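Long-range contact in cytokinin riboside 5'-monophosphate phosphoribohydrolase (Streptomyces coelicolor, PDB 5ZI9), which belongs to the lysine-decarboxylase-like family of the SLOG clan and has a Rossmann-like fold built on a parallel sheet: residues R56-L68 with I149-M161. Residues are numbered along the deposited sequence; the frame is centred on the assembly and turned at random.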
# COMPACT_ATOMS: atom_id res chain seq x y z
N ARG B 56 5.10 7.53 3.88
CA ARG B 56 6.48 7.97 3.79
C ARG B 56 7.45 7.00 4.42
O ARG B 56 8.51 6.78 3.88
CB ARG B 56 6.64 9.32 4.51
CG ARG B 56 6.02 10.47 3.77
CD ARG B 56 6.77 10.73 2.48
NE ARG B 56 7.01 12.15 2.33
CZ ARG B 56 8.02 12.68 1.67
NH1 ARG B 56 8.93 11.93 1.08
NH2 ARG B 56 8.13 14.00 1.60
N ILE B 57 7.09 6.49 5.59
CA ILE B 57 7.86 5.50 6.29
C ILE B 57 7.97 4.23 5.47
O ILE B 57 9.04 3.66 5.37
CB ILE B 57 7.21 5.16 7.64
CG1 ILE B 57 7.35 6.35 8.58
CG2 ILE B 57 7.89 3.96 8.29
CD1 ILE B 57 6.37 6.30 9.72
N GLN B 58 6.84 3.78 4.92
CA GLN B 58 6.81 2.61 4.08
C GLN B 58 7.70 2.79 2.86
O GLN B 58 8.45 1.90 2.48
CB GLN B 58 5.38 2.30 3.65
CG GLN B 58 5.16 0.93 3.02
CD GLN B 58 3.93 0.86 2.13
OE1 GLN B 58 3.52 1.86 1.51
NE2 GLN B 58 3.32 -0.31 2.06
N SER B 59 7.65 3.97 2.24
CA SER B 59 8.54 4.27 1.12
C SER B 59 10.03 4.13 1.46
O SER B 59 10.83 3.61 0.67
CB SER B 59 8.28 5.68 0.62
OG SER B 59 6.96 5.76 0.19
N GLU B 60 10.39 4.60 2.64
CA GLU B 60 11.77 4.52 3.09
C GLU B 60 12.22 3.09 3.33
O GLU B 60 13.33 2.75 3.00
CB GLU B 60 12.02 5.36 4.34
CG GLU B 60 13.51 5.43 4.61
CD GLU B 60 13.93 6.60 5.46
OE1 GLU B 60 13.96 6.44 6.70
OE2 GLU B 60 14.28 7.65 4.90
N PHE B 61 11.35 2.25 3.87
CA PHE B 61 11.63 0.81 3.93
C PHE B 61 11.84 0.24 2.56
O PHE B 61 12.76 -0.54 2.36
CB PHE B 61 10.48 0.03 4.55
CG PHE B 61 10.53 -0.03 6.01
CD1 PHE B 61 11.44 -0.85 6.63
CD2 PHE B 61 9.66 0.72 6.77
CE1 PHE B 61 11.49 -0.91 8.01
CE2 PHE B 61 9.68 0.65 8.14
CZ PHE B 61 10.61 -0.17 8.77
N ILE B 62 10.93 0.58 1.64
CA ILE B 62 11.04 0.09 0.29
C ILE B 62 12.35 0.47 -0.33
O ILE B 62 12.94 -0.36 -0.99
CB ILE B 62 9.86 0.51 -0.60
CG1 ILE B 62 8.63 -0.31 -0.20
CG2 ILE B 62 10.15 0.26 -2.09
CD1 ILE B 62 7.34 0.38 -0.48
N GLU B 63 12.79 1.71 -0.11
CA GLU B 63 14.03 2.24 -0.70
C GLU B 63 15.22 1.53 -0.12
O GLU B 63 16.14 1.15 -0.84
CB GLU B 63 14.14 3.73 -0.45
CG GLU B 63 13.30 4.56 -1.40
CD GLU B 63 12.65 5.80 -0.79
OE1 GLU B 63 13.24 6.46 0.10
OE2 GLU B 63 11.52 6.10 -1.23
N GLY B 64 15.20 1.33 1.20
CA GLY B 64 16.24 0.56 1.87
C GLY B 64 16.41 -0.84 1.30
O GLY B 64 17.49 -1.19 0.89
N PHE B 65 15.35 -1.63 1.23
CA PHE B 65 15.47 -3.00 0.78
C PHE B 65 15.90 -3.10 -0.68
O PHE B 65 16.48 -4.10 -1.10
CB PHE B 65 14.13 -3.68 0.91
CG PHE B 65 13.64 -3.82 2.31
CD1 PHE B 65 14.47 -3.58 3.38
CD2 PHE B 65 12.34 -4.25 2.56
CE1 PHE B 65 14.01 -3.76 4.67
CE2 PHE B 65 11.90 -4.43 3.84
CZ PHE B 65 12.73 -4.18 4.89
N GLY B 66 15.55 -2.08 -1.44
CA GLY B 66 15.86 -2.02 -2.83
C GLY B 66 17.33 -1.76 -2.97
O GLY B 66 17.96 -2.44 -3.77
N THR B 67 17.89 -0.81 -2.20
CA THR B 67 19.27 -0.49 -2.42
C THR B 67 20.19 -1.49 -1.73
O THR B 67 21.33 -1.57 -2.09
CB THR B 67 19.68 0.98 -2.08
OG1 THR B 67 20.09 1.08 -0.73
CG2 THR B 67 18.60 2.05 -2.41
N LEU B 68 19.70 -2.26 -0.76
CA LEU B 68 20.52 -3.26 -0.09
C LEU B 68 20.16 -4.68 -0.56
O LEU B 68 20.51 -5.64 0.09
CB LEU B 68 20.35 -3.13 1.42
CG LEU B 68 20.75 -1.74 1.97
CD1 LEU B 68 20.30 -1.59 3.42
CD2 LEU B 68 22.24 -1.48 1.88
N ILE B 149 28.43 1.94 -0.62
CA ILE B 149 26.98 1.89 -0.70
C ILE B 149 26.43 2.81 0.40
O ILE B 149 26.54 2.48 1.59
CB ILE B 149 26.48 0.46 -0.56
CG1 ILE B 149 27.02 -0.39 -1.73
CG2 ILE B 149 24.97 0.41 -0.56
CD1 ILE B 149 26.91 -1.88 -1.50
N GLY B 150 25.88 3.95 -0.01
CA GLY B 150 25.39 4.99 0.93
C GLY B 150 23.89 5.26 0.86
O GLY B 150 23.31 5.39 -0.23
N LEU B 151 23.25 5.36 2.04
CA LEU B 151 21.91 5.94 2.17
C LEU B 151 21.88 6.81 3.34
O LEU B 151 22.49 6.50 4.34
CB LEU B 151 20.85 4.92 2.46
CG LEU B 151 20.52 3.92 1.39
CD1 LEU B 151 21.18 2.61 1.83
CD2 LEU B 151 18.99 3.83 1.22
N ASN B 152 21.06 7.85 3.26
CA ASN B 152 20.72 8.71 4.39
C ASN B 152 19.27 8.51 4.72
O ASN B 152 18.37 8.96 3.96
CB ASN B 152 20.90 10.14 3.98
CG ASN B 152 22.33 10.48 3.72
OD1 ASN B 152 23.11 10.51 4.65
ND2 ASN B 152 22.67 10.72 2.46
N PHE B 153 19.03 7.84 5.83
CA PHE B 153 17.67 7.60 6.30
C PHE B 153 17.17 8.81 7.03
O PHE B 153 17.95 9.51 7.69
CB PHE B 153 17.60 6.42 7.29
CG PHE B 153 17.83 5.11 6.64
CD1 PHE B 153 19.12 4.66 6.43
CD2 PHE B 153 16.75 4.34 6.20
CE1 PHE B 153 19.35 3.45 5.80
CE2 PHE B 153 16.95 3.13 5.56
CZ PHE B 153 18.27 2.69 5.35
N ARG B 154 15.86 9.03 6.95
CA ARG B 154 15.26 10.04 7.80
C ARG B 154 14.46 9.53 8.97
O ARG B 154 14.27 10.25 9.97
CB ARG B 154 14.59 11.14 6.97
CG ARG B 154 13.43 10.72 6.14
CD ARG B 154 13.53 11.23 4.72
NE ARG B 154 13.27 10.09 3.84
CZ ARG B 154 12.69 10.12 2.65
NH1 ARG B 154 12.56 8.98 1.96
NH2 ARG B 154 12.24 11.27 2.12
N TYR B 155 14.10 8.25 8.94
CA TYR B 155 13.48 7.62 10.09
C TYR B 155 14.43 6.68 10.83
O TYR B 155 14.76 5.61 10.35
CB TYR B 155 12.22 6.90 9.69
CG TYR B 155 11.28 7.79 8.95
CD1 TYR B 155 10.55 8.76 9.61
CD2 TYR B 155 11.14 7.69 7.57
CE1 TYR B 155 9.71 9.60 8.92
CE2 TYR B 155 10.30 8.51 6.87
CZ TYR B 155 9.58 9.47 7.55
OH TYR B 155 8.75 10.32 6.86
N PHE B 156 14.84 7.11 12.02
CA PHE B 156 15.64 6.36 12.98
C PHE B 156 15.34 4.87 13.07
O PHE B 156 16.23 4.02 13.06
CB PHE B 156 15.39 7.00 14.35
CG PHE B 156 16.46 6.73 15.35
CD1 PHE B 156 17.74 7.36 15.25
CD2 PHE B 156 16.21 5.88 16.44
CE1 PHE B 156 18.74 7.12 16.21
CE2 PHE B 156 17.23 5.64 17.40
CZ PHE B 156 18.48 6.26 17.28
N PHE B 157 14.05 4.57 13.16
CA PHE B 157 13.55 3.24 13.44
C PHE B 157 13.51 2.38 12.23
O PHE B 157 13.50 1.18 12.32
CB PHE B 157 12.21 3.39 14.09
CG PHE B 157 12.32 4.06 15.42
CD1 PHE B 157 12.59 3.30 16.57
CD2 PHE B 157 12.28 5.47 15.54
CE1 PHE B 157 12.74 3.91 17.80
CE2 PHE B 157 12.45 6.08 16.77
CZ PHE B 157 12.66 5.29 17.90
N VAL B 158 13.52 3.00 11.07
CA VAL B 158 13.75 2.27 9.85
C VAL B 158 15.21 1.87 9.81
O VAL B 158 15.52 0.71 9.60
CB VAL B 158 13.37 3.09 8.61
CG1 VAL B 158 13.66 2.29 7.37
CG2 VAL B 158 11.87 3.41 8.66
N ARG B 159 16.11 2.81 10.06
CA ARG B 159 17.52 2.48 10.02
C ARG B 159 17.91 1.38 11.01
O ARG B 159 18.71 0.52 10.68
CB ARG B 159 18.41 3.68 10.25
CG ARG B 159 19.88 3.36 10.00
CD ARG B 159 20.78 4.56 10.15
NE ARG B 159 20.97 4.91 11.56
CZ ARG B 159 22.01 5.58 12.02
NH1 ARG B 159 22.08 5.82 13.31
NH2 ARG B 159 22.98 6.02 11.23
N LYS B 160 17.33 1.41 12.21
CA LYS B 160 17.63 0.38 13.24
C LYS B 160 17.43 -1.04 12.78
O LYS B 160 18.16 -1.94 13.15
CB LYS B 160 16.71 0.57 14.44
CG LYS B 160 17.33 1.37 15.52
CD LYS B 160 16.29 1.59 16.60
CE LYS B 160 16.87 2.04 17.93
NZ LYS B 160 18.33 2.38 17.95
N MET B 161 16.39 -1.23 12.00
CA MET B 161 16.09 -2.54 11.53
C MET B 161 17.04 -2.97 10.42
O MET B 161 17.29 -4.15 10.27
CB MET B 161 14.63 -2.64 11.14
CG MET B 161 14.31 -2.67 9.67
SD MET B 161 13.92 -4.37 9.26
CE MET B 161 12.53 -4.13 8.20
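Glu60 swings CG to the far side of its backbone N (chi1 -170°) and, with the chain extended beyond it, reaches from helix 50-67 into the turn joining strand 149-153, an outermost strand of this chain's Rossmann-like parallel sheet, to helix 156-165. Arg154 places CG between its backbone N and carbonyl carbon and bends at chi2 and chi3, which folds its guanidinium back toward the same carboxylate. Three hydrogen bonds grip Glu60: Tyr155 N to the syn lone pair of OE1 (2.9 Å), and Arg154 N and Arg154 NE to OE2 from opposite faces of the carboxylate plane. Arg154 NE lies 2.8 Å from Glu60 OE2, nearly straight at 173°, and also forms a salt bridge. Arg154 NH1 extends the network to Glu63 OE1, while Arg154 NH2 and Arg56 NH1, 3.5 Å apart, both pair with Glu63 of a neighbouring subunit, tying this turn into the assembly. Beside the polar cluster, Ile57 CG1 sits over the centre of the Tyr155 ring, 5° off its normal, and Arg154 CG covers the opposite face near the rim. Further along helix 50-67, the Phe61 ring receives Val158 CG1 over one face, 3.9 Å from its centroid. Met161 CE then meets the edge of the Phe65 ring, 3.3 Å from Phe65 CZ.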